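Putative uncharacterized protein lp_3323 (Lactobacillus plantarum, PDB 3DC7) is of unknown function but belongs to the GDSL-like lipase/acylhydrolase family of the SGNH clan and probably hydrolyses ester bonds. Local coordinates at residues A[114-119]-A[163-168]; A[44-49]-A[214-219]; A[135-140]-A[157-162]. All coordinates share one frame; numbering follows the deposited sequence.

Followed from the N terminus, the chain opens contact 2 on helix 42-50 and closes it on helix 206-223, so this outermost loop encloses the other two contacts. Contact 1 starts on helix 112-126 and is completed by helix 159-173. Nested inside it, contact 3 joins the loop leaving strand 132-136 to the beginning of helix 159-173. No loops cross. Contacts 1 and 3 share helix 159-173 and touch where Glu-163 approaches Ser-136. Contact 2 meets contact 3 through Leu-216 and Ile-135. Contacts 1 and 2 lie on opposite sides of the chain's centre, with centres about 24 Å apart, each pairing two helices on its own face of the parallel sheet.

Contact 1: A[114-119]-A[163-168]; sequences GALMML and EAAIAQ
Leu-116 points from helix 112-126 at helix 159-173 and meets Ala-165 and Ile-166. Its side chain and that of Ile-166 cross at about a right angle, so the fork of the leucine lies across the CG1 branch of the isoleucine. Leu-116 CD1 comes within 4.0 Å of Ile-166 CG1, and Leu-116 CD2 within 4.2 Å of the same carbon. Leu-116 CD1 also reaches the backbone of the second helix, 3.8 Å from Ala-165 O. The small CB of Ala-165, 4.2 Å from Leu-116 CD1, allows this approach. Having CG anti to the carbonyl carbon (chi1 -71°) places it toward the second helix, and chi2 near 165° lets both methyls reach Ile-166 CG1. No hydrogen bond joins the two segments, and the contact rests on van der Waals packing, which suits a buried place filled by leucine, isoleucine and alanine. Phe-134 also touches Leu-116, while Ile-166 leans on His-177 and Ser-136, so the pair packs where the two helices meet strands 132-136 and 177-179. Two neighbouring helices packed together beside parallel strands in this way are characteristic of an outer helical layer of the three-layer alpha/beta/alpha fold of SGNH hydrolases.

Contact 2: A[44-49]-A[214-219]; sequences DILAAD and RKLQSF
This is a small helix-to-helix packing contact between helices 42-50 and 206-223 on one face of the central parallel sheet, with an apolar part and a water-mediated polar margin. Leu-46 splits its two branches between Leu-216 and Gln-217. Leu-46 CD1 meets Leu-216 CD2 at 3.3 Å, tighter than usual for two methyl groups, though the exact value may owe something to coordinate error. The other methyl, Leu-46 CD2, lies 3.5 Å from Gln-217 OE1 and 4.2 Å from Gln-217 CB. Leu-216 has CG anti to the backbone N (chi1 177°), which, with chi2 at 49°, turns its CD2 toward Leu-46. Gln-217 bends at chi2 (69°), and a water links its amide to the first helix: it donates to Asp-49 OD2 at 2.8 Å and to Gln-217 OE1 at 3.1 Å. Trp-50 NE1 also donates to OE1, while Gln-217 NE2 bonds to Val-19 O and Asp-221 OD1. Glutamine suits this margin because one amide can accept and donate while its aliphatic stem packs. Replacing Leu-46 with an alanine would probably leave a gap beside Leu-216 CD2 and take away the apolar neighbour of the Gln-217 stem. Beyond the pair, Leu-216 rests on Leu-133 and Ile-135 of strand 132-136 and on Leu-178 of strand 177-179, while Ile-45 touches Arg-210 and Ala-213 earlier in helix 206-223.

Contact 3: A[135-140]-A[157-162]; sequences ISAIHI and YRQSDY
The loop that leaves the C-terminal end of parallel strand 132-136 is held here against the beginning of helix 159-173, in the strand-to-helix connection of a beta-alpha-beta unit that continues to strand 177-179. Gln-159 makes the join. Its CG is anti to the backbone N (chi1 -170°) and the chain stays extended beyond it, which carries the amide to the backbone of Ile-138 and Ile-140. Gln-159 NE2 donates to Ile-138 O at 2.9 Å in a nearly straight bond (167°). The donor stands well above that carbonyl plane, yet the acceptor lies close to the plane of the glutamine amide. At the other end of the amide, Gln-159 OE1 accepts from Ile-140 N at 3.0 Å, the donor lying in the carbonyl plane on a lone pair. A water makes a further link, accepting from Gln-159 NE2 at 2.8 Å and donating to Ala-137 O at 2.8 Å. Aliphatic Ile-140 flanks the carbonyl end, with CG1 3.6 Å from Gln-159 OE1. The side chains of His-139 and Gln-159 cross obliquely, with the ring and amide planes 63° apart, and His-139 ND1 turns instead to Ile-140 O at 3.1 Å. Tyr-181 meets this ring, and Tyr-95 also packs on Gln-159.

The amide grips the loop as one residue of a parallel strand would, taking the O of one residue and the N-H of the residue two further on. Ile-138 O can only accept and Ile-140 N only donate, which fixes which end of the amide is nitrogen; the water agrees with it. Glutamine is long enough to span the gap and both donor and acceptor, so it satisfies these backbone groups without placing a charge at them, which probably suits the buried site.

Contact 1: A[114-119]-A[163-168]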
loop_
_atom_site.group_PDB
_atom_site.type_symbol
_atom_site.label_atom_id
_atom_site.label_comp_id
_atom_site.label_asym_id
_atom_site.label_seq_id
_atom_site.Cartn_x
_atom_site.Cartn_y
_atom_site.Cartn_z
ATOM N N GLY A 114 10.335 20.793 0.615
ATOM C CA GLY A 114 9.869 21.978 1.318
ATOM C C GLY A 114 8.510 22.431 0.837
ATOM O O GLY A 114 7.664 22.821 1.638
ATOM N N ALA A 115 8.277 22.361 -0.469
ATOM C CA ALA A 115 7.001 22.813 -1.018
ATOM C C ALA A 115 5.826 21.883 -0.661
ATOM O O ALA A 115 4.743 22.372 -0.339
ATOM C CB ALA A 115 7.099 23.045 -2.493
ATOM N N LEU A 116 6.043 20.564 -0.690
ATOM C CA LEU A 116 5.079 19.602 -0.129
ATOM C C LEU A 116 4.705 19.903 1.327
ATOM O O LEU A 116 3.521 19.901 1.671
ATOM C CB LEU A 116 5.595 18.160 -0.242
ATOM C CG LEU A 116 5.634 17.564 -1.655
ATOM C CD1 LEU A 116 6.497 16.303 -1.698
ATOM C CD2 LEU A 116 4.219 17.283 -2.157
HETATM N N MSE A 117 5.700 20.180 2.174
HETATM C CA MSE A 117 5.433 20.486 3.585
HETATM C C MSE A 117 4.482 21.675 3.772
HETATM O O MSE A 117 3.532 21.618 4.559
HETATM C CB MSE A 117 6.729 20.739 4.358
HETATM C CG MSE A 117 6.468 21.154 5.797
HETATM SE SE MSE A 117 8.085 21.383 6.845
HETATM C CE MSE A 117 8.730 19.512 6.912
HETATM N N MSE A 118 4.742 22.754 3.045
HETATM C CA MSE A 118 3.890 23.912 3.148
HETATM C C MSE A 118 2.516 23.670 2.550
HETATM O O MSE A 118 1.518 24.102 3.126
HETATM C CB MSE A 118 4.556 25.126 2.545
HETATM C CG MSE A 118 5.642 25.660 3.448
HETATM SE SE MSE A 118 6.723 26.864 2.415
HETATM C CE MSE A 118 5.626 28.472 2.707
ATOM N N LEU A 119 2.462 22.974 1.418
ATOM C CA LEU A 119 1.181 22.605 0.818
ATOM C C LEU A 119 0.345 21.793 1.810
ATOM O O LEU A 119 -0.767 22.174 2.131
ATOM C CB LEU A 119 1.379 21.804 -0.468
ATOM C CG LEU A 119 0.365 21.854 -1.631
ATOM C CD1 LEU A 119 0.382 20.540 -2.393
ATOM C CD2 LEU A 119 -1.050 22.180 -1.236
ATOM N N GLU A 163 8.348 10.943 -6.742
ATOM C CA GLU A 163 7.308 10.016 -6.317
ATOM C C GLU A 163 7.506 9.536 -4.858
ATOM O O GLU A 163 6.554 9.507 -4.091
ATOM C CB GLU A 163 7.247 8.859 -7.324
ATOM C CG GLU A 163 6.473 7.632 -6.869
ATOM C CD GLU A 163 4.979 7.893 -6.780
ATOM O OE1 GLU A 163 4.515 8.884 -7.392
ATOM O OE2 GLU A 163 4.283 7.111 -6.094
ATOM N N ALA A 164 8.739 9.217 -4.467
ATOM C CA ALA A 164 9.044 8.835 -3.079
ATOM C C ALA A 164 8.894 9.988 -2.080
ATOM O O ALA A 164 8.436 9.779 -0.947
ATOM C CB ALA A 164 10.439 8.223 -2.978
ATOM N N ALA A 165 9.268 11.198 -2.503
ATOM C CA ALA A 165 9.080 12.412 -1.698
ATOM C C ALA A 165 7.597 12.627 -1.349
ATOM O O ALA A 165 7.249 12.861 -0.186
ATOM C CB ALA A 165 9.666 13.642 -2.426
ATOM N N ILE A 166 6.730 12.542 -2.354
ATOM C CA ILE A 166 5.275 12.593 -2.149
ATOM C C ILE A 166 4.781 11.514 -1.167
ATOM O O ILE A 166 4.039 11.815 -0.214
ATOM C CB ILE A 166 4.515 12.522 -3.503
ATOM C CG1 ILE A 166 4.813 13.781 -4.341
ATOM C CG2 ILE A 166 3.019 12.417 -3.278
ATOM C CD1 ILE A 166 4.499 13.643 -5.821
ATOM N N ALA A 167 5.201 10.264 -1.377
ATOM C CA ALA A 167 4.819 9.192 -0.448
ATOM C C ALA A 167 5.277 9.509 0.982
ATOM O O ALA A 167 4.470 9.438 1.910
ATOM C CB ALA A 167 5.338 7.858 -0.906
ATOM N N GLN A 168 6.545 9.897 1.161
ATOM C CA GLN A 168 7.049 10.223 2.510
ATOM C C GLN A 168 6.350 11.415 3.155
ATOM O O GLN A 168 5.937 11.325 4.310
ATOM C CB GLN A 168 8.557 10.468 2.520
ATOM C CG GLN A 168 9.412 9.253 2.133
ATOM C CD GLN A 168 10.812 9.658 1.644
ATOM O OE1 GLN A 168 11.298 10.758 1.947
ATOM N NE2 GLN A 168 11.466 8.757 0.891
#

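Contact 2: A[44-49]-A[214-219]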
loop_
_atom_site.group_PDB
_atom_site.type_symbol
_atom_site.label_atom_id
_atom_site.label_comp_id
_atom_site.label_asym_id
_atom_site.label_seq_id
_atom_site.Cartn_x
_atom_site.Cartn_y
_atom_site.Cartn_z
ATOM N N ASP A 44 -13.773 15.430 -15.157
ATOM C CA ASP A 44 -14.998 15.666 -15.922
ATOM C C ASP A 44 -15.863 14.408 -15.901
ATOM O O ASP A 44 -17.091 14.483 -15.743
ATOM C CB ASP A 44 -14.667 16.060 -17.359
ATOM C CG ASP A 44 -14.080 17.458 -17.462
ATOM O OD1 ASP A 44 -14.509 18.348 -16.697
ATOM O OD2 ASP A 44 -13.189 17.681 -18.314
ATOM N N ILE A 45 -15.207 13.257 -16.040
ATOM C CA ILE A 45 -15.854 11.950 -15.855
ATOM C C ILE A 45 -16.451 11.821 -14.450
ATOM O O ILE A 45 -17.635 11.530 -14.304
ATOM C CB ILE A 45 -14.886 10.776 -16.170
ATOM C CG1 ILE A 45 -14.472 10.832 -17.641
ATOM C CG2 ILE A 45 -15.545 9.410 -15.850
ATOM C CD1 ILE A 45 -13.140 10.185 -17.945
ATOM N N LEU A 46 -15.644 12.070 -13.422
ATOM C CA LEU A 46 -16.114 11.927 -12.046
ATOM C C LEU A 46 -17.170 12.944 -11.661
ATOM O O LEU A 46 -18.128 12.605 -10.970
ATOM C CB LEU A 46 -14.955 11.958 -11.043
ATOM C CG LEU A 46 -13.952 10.822 -11.192
ATOM C CD1 LEU A 46 -12.686 11.201 -10.511
ATOM C CD2 LEU A 46 -14.497 9.523 -10.649
ATOM N N ALA A 47 -16.997 14.193 -12.089
ATOM C CA ALA A 47 -17.971 15.226 -11.747
ATOM C C ALA A 47 -19.365 14.869 -12.278
ATOM O O ALA A 47 -20.361 15.096 -11.591
ATOM C CB ALA A 47 -17.535 16.589 -12.258
ATOM N N ALA A 48 -19.413 14.304 -13.486
ATOM C CA ALA A 48 -20.658 13.837 -14.104
ATOM C C ALA A 48 -21.278 12.655 -13.351
ATOM O O ALA A 48 -22.472 12.675 -13.044
ATOM C CB ALA A 48 -20.428 13.484 -15.567
ATOM N N ASP A 49 -20.463 11.647 -13.039
ATOM C CA ASP A 49 -20.902 10.476 -12.277
ATOM C C ASP A 49 -21.392 10.829 -10.877
ATOM O O ASP A 49 -22.273 10.160 -10.340
ATOM C CB ASP A 49 -19.764 9.457 -12.142
ATOM C CG ASP A 49 -19.336 8.871 -13.471
ATOM O OD1 ASP A 49 -20.014 9.126 -14.505
ATOM O OD2 ASP A 49 -18.309 8.150 -13.488
ATOM N N ARG A 214 -11.286 5.688 -13.416
ATOM C CA ARG A 214 -11.543 4.378 -12.817
ATOM C C ARG A 214 -10.617 4.119 -11.624
ATOM O O ARG A 214 -11.060 3.668 -10.576
ATOM C CB ARG A 214 -11.396 3.280 -13.861
ATOM C CG ARG A 214 -12.476 3.329 -14.936
ATOM C CD ARG A 214 -12.489 2.064 -15.784
ATOM N NE ARG A 214 -11.339 1.959 -16.681
ATOM C CZ ARG A 214 -11.379 2.162 -17.998
ATOM N NH1 ARG A 214 -12.516 2.486 -18.610
ATOM N NH2 ARG A 214 -10.273 2.023 -18.710
ATOM N N LYS A 215 -9.339 4.441 -11.777
ATOM C CA LYS A 215 -8.363 4.214 -10.708
ATOM C C LYS A 215 -8.679 5.070 -9.499
ATOM O O LYS A 215 -8.561 4.607 -8.370
ATOM C CB LYS A 215 -6.930 4.463 -11.201
ATOM C CG LYS A 215 -6.409 3.375 -12.153
ATOM C CD LYS A 215 -6.319 2.003 -11.464
ATOM C CE LYS A 215 -6.101 0.865 -12.478
ATOM N NZ LYS A 215 -7.376 0.170 -12.856
ATOM N N LEU A 216 -9.110 6.308 -9.739
ATOM C CA LEU A 216 -9.442 7.222 -8.658
ATOM C C LEU A 216 -10.710 6.788 -7.917
ATOM O O LEU A 216 -10.735 6.805 -6.696
ATOM C CB LEU A 216 -9.557 8.667 -9.167
ATOM C CG LEU A 216 -9.955 9.800 -8.218
ATOM C CD1 LEU A 216 -9.155 9.820 -6.924
ATOM C CD2 LEU A 216 -9.751 11.128 -8.959
ATOM N N GLN A 217 -11.755 6.413 -8.645
ATOM C CA GLN A 217 -12.987 5.955 -7.987
ATOM C C GLN A 217 -12.723 4.732 -7.097
ATOM O O GLN A 217 -13.166 4.704 -5.943
ATOM C CB GLN A 217 -14.109 5.690 -8.993
ATOM C CG GLN A 217 -15.476 5.420 -8.352
ATOM C CD GLN A 217 -16.090 6.654 -7.679
ATOM O OE1 GLN A 217 -16.258 7.695 -8.301
ATOM N NE2 GLN A 217 -16.429 6.529 -6.412
ATOM N N SER A 218 -11.966 3.756 -7.614
ATOM C CA SER A 218 -11.608 2.551 -6.858
ATOM C C SER A 218 -10.915 2.939 -5.573
ATOM O O SER A 218 -11.236 2.412 -4.517
ATOM C CB SER A 218 -10.659 1.653 -7.649
ATOM O OG SER A 218 -11.315 1.078 -8.748
ATOM N N PHE A 219 -9.962 3.859 -5.685
ATOM C CA PHE A 219 -9.170 4.298 -4.546
ATOM C C PHE A 219 -10.059 4.961 -3.485
ATOM O O PHE A 219 -9.923 4.696 -2.293
ATOM C CB PHE A 219 -8.044 5.243 -4.998
ATOM C CG PHE A 219 -7.053 5.557 -3.909
ATOM C CD1 PHE A 219 -5.982 4.712 -3.667
ATOM C CD2 PHE A 219 -7.211 6.678 -3.113
ATOM C CE1 PHE A 219 -5.081 4.983 -2.658
ATOM C CE2 PHE A 219 -6.308 6.957 -2.092
ATOM C CZ PHE A 219 -5.240 6.105 -1.870
HETATM O O HOH W 1 -16.765 7.098 -11.349
#

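Contact 3: A[135-140]-A[157-162]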
loop_
_atom_site.group_PDB
_atom_site.type_symbol
_atom_site.label_atom_id
_atom_site.label_comp_id
_atom_site.label_asym_id
_atom_site.label_seq_id
_atom_site.Cartn_x
_atom_site.Cartn_y
_atom_site.Cartn_z
ATOM N N ILE A 135 -2.469 12.744 -5.673
ATOM C CA ILE A 135 -2.317 11.877 -6.842
ATOM C C ILE A 135 -0.981 12.189 -7.510
ATOM O O ILE A 135 -0.722 13.335 -7.860
ATOM C CB ILE A 135 -3.477 12.063 -7.855
ATOM C CG1 ILE A 135 -4.838 11.864 -7.163
ATOM C CG2 ILE A 135 -3.325 11.091 -8.988
ATOM C CD1 ILE A 135 -5.990 12.476 -7.914
ATOM N N SER A 136 -0.126 11.182 -7.667
ATOM C CA SER A 136 1.120 11.376 -8.426
ATOM C C SER A 136 1.071 10.660 -9.780
ATOM O O SER A 136 0.442 9.607 -9.912
ATOM C CB SER A 136 2.328 10.934 -7.613
ATOM O OG SER A 136 2.258 9.555 -7.313
ATOM N N ALA A 137 1.755 11.228 -10.767
ATOM C CA ALA A 137 1.594 10.868 -12.177
ATOM C C ALA A 137 2.210 9.552 -12.613
ATOM O O ALA A 137 3.122 9.026 -11.985
ATOM C CB ALA A 137 2.121 11.988 -13.058
ATOM N N ILE A 138 1.680 9.042 -13.718
ATOM C CA ILE A 138 2.244 7.932 -14.488
ATOM C C ILE A 138 3.717 8.194 -14.867
ATOM O O ILE A 138 4.118 9.351 -15.088
ATOM C CB ILE A 138 1.373 7.697 -15.749
ATOM C CG1 ILE A 138 -0.049 7.312 -15.316
ATOM C CG2 ILE A 138 1.971 6.613 -16.680
ATOM C CD1 ILE A 138 -1.114 7.802 -16.245
ATOM N N HIS A 139 4.507 7.117 -14.891
ATOM C CA HIS A 139 5.878 7.126 -15.409
ATOM C C HIS A 139 5.839 7.684 -16.827
ATOM O O HIS A 139 5.135 7.152 -17.684
ATOM C CB HIS A 139 6.458 5.697 -15.426
ATOM C CG HIS A 139 7.956 5.641 -15.521
ATOM N ND1 HIS A 139 8.678 6.339 -16.468
ATOM C CD2 HIS A 139 8.868 4.950 -14.797
ATOM C CE1 HIS A 139 9.969 6.100 -16.310
ATOM N NE2 HIS A 139 10.111 5.256 -15.307
ATOM N N ILE A 140 6.569 8.767 -17.066
ATOM C CA ILE A 140 6.527 9.418 -18.374
ATOM C C ILE A 140 7.585 8.861 -19.317
ATOM O O ILE A 140 8.526 8.202 -18.881
ATOM C CB ILE A 140 6.671 10.963 -18.269
ATOM C CG1 ILE A 140 8.082 11.349 -17.804
ATOM C CG2 ILE A 140 5.562 11.557 -17.383
ATOM C CD1 ILE A 140 8.354 12.822 -17.790
ATOM N N TYR A 157 18.046 13.602 -11.141
ATOM C CA TYR A 157 17.143 12.765 -10.352
ATOM C C TYR A 157 16.223 11.983 -11.270
ATOM O O TYR A 157 16.029 12.345 -12.425
ATOM C CB TYR A 157 16.289 13.583 -9.385
ATOM C CG TYR A 157 17.061 14.377 -8.371
ATOM C CD1 TYR A 157 17.653 13.760 -7.272
ATOM C CD2 TYR A 157 17.202 15.759 -8.515
ATOM C CE1 TYR A 157 18.366 14.498 -6.340
ATOM C CE2 TYR A 157 17.914 16.509 -7.593
ATOM C CZ TYR A 157 18.489 15.874 -6.512
ATOM O OH TYR A 157 19.185 16.629 -5.606
ATOM N N ARG A 158 15.655 10.909 -10.731
ATOM C CA ARG A 158 14.686 10.080 -11.432
ATOM C C ARG A 158 13.282 10.491 -10.993
ATOM O O ARG A 158 13.112 11.043 -9.916
ATOM C CB ARG A 158 14.940 8.601 -11.111
ATOM C CG ARG A 158 16.421 8.184 -11.209
ATOM C CD ARG A 158 16.734 6.895 -10.432
ATOM N NE ARG A 158 16.392 7.023 -9.017
ATOM C CZ ARG A 158 16.983 6.367 -8.022
ATOM N NH1 ARG A 158 17.978 5.522 -8.258
ATOM N NH2 ARG A 158 16.578 6.570 -6.775
ATOM N N GLN A 159 12.283 10.218 -11.830
ATOM C CA GLN A 159 10.887 10.519 -11.481
ATOM C C GLN A 159 10.508 9.881 -10.137
ATOM O O GLN A 159 9.853 10.518 -9.311
ATOM C CB GLN A 159 9.927 10.085 -12.605
ATOM C CG GLN A 159 8.487 10.580 -12.428
ATOM C CD GLN A 159 7.558 10.153 -13.569
ATOM O OE1 GLN A 159 8.008 9.665 -14.617
ATOM N NE2 GLN A 159 6.250 10.324 -13.363
ATOM N N SER A 160 10.957 8.639 -9.923
ATOM C CA SER A 160 10.691 7.892 -8.687
ATOM C C SER A 160 11.290 8.512 -7.419
ATOM O O SER A 160 10.894 8.147 -6.312
ATOM C CB SER A 160 11.154 6.443 -8.822
ATOM O OG SER A 160 12.568 6.376 -8.939
ATOM N N ASP A 161 12.239 9.439 -7.566
ATOM C CA ASP A 161 12.735 10.201 -6.395
ATOM C C ASP A 161 11.706 11.224 -5.918
ATOM O O ASP A 161 11.547 11.441 -4.717
ATOM C CB ASP A 161 14.054 10.887 -6.707
ATOM C CG ASP A 161 15.182 9.906 -6.898
ATOM O OD1 ASP A 161 15.254 8.940 -6.110
ATOM O OD2 ASP A 161 15.994 10.084 -7.834
ATOM N N TYR A 162 10.995 11.832 -6.873
ATOM C CA TYR A 162 9.903 12.765 -6.568
ATOM C C TYR A 162 8.674 12.023 -6.063
ATOM O O TYR A 162 8.044 12.412 -5.089
ATOM C CB TYR A 162 9.557 13.589 -7.804
ATOM C CG TYR A 162 10.653 14.550 -8.210
ATOM C CD1 TYR A 162 11.805 14.097 -8.852
ATOM C CD2 TYR A 162 10.538 15.910 -7.955
ATOM C CE1 TYR A 162 12.805 14.976 -9.220
ATOM C CE2 TYR A 162 11.540 16.794 -8.325
ATOM C CZ TYR A 162 12.664 16.317 -8.956
ATOM O OH TYR A 162 13.654 17.182 -9.322
HETATM O O HOH W 2 5.090 10.630 -10.821
#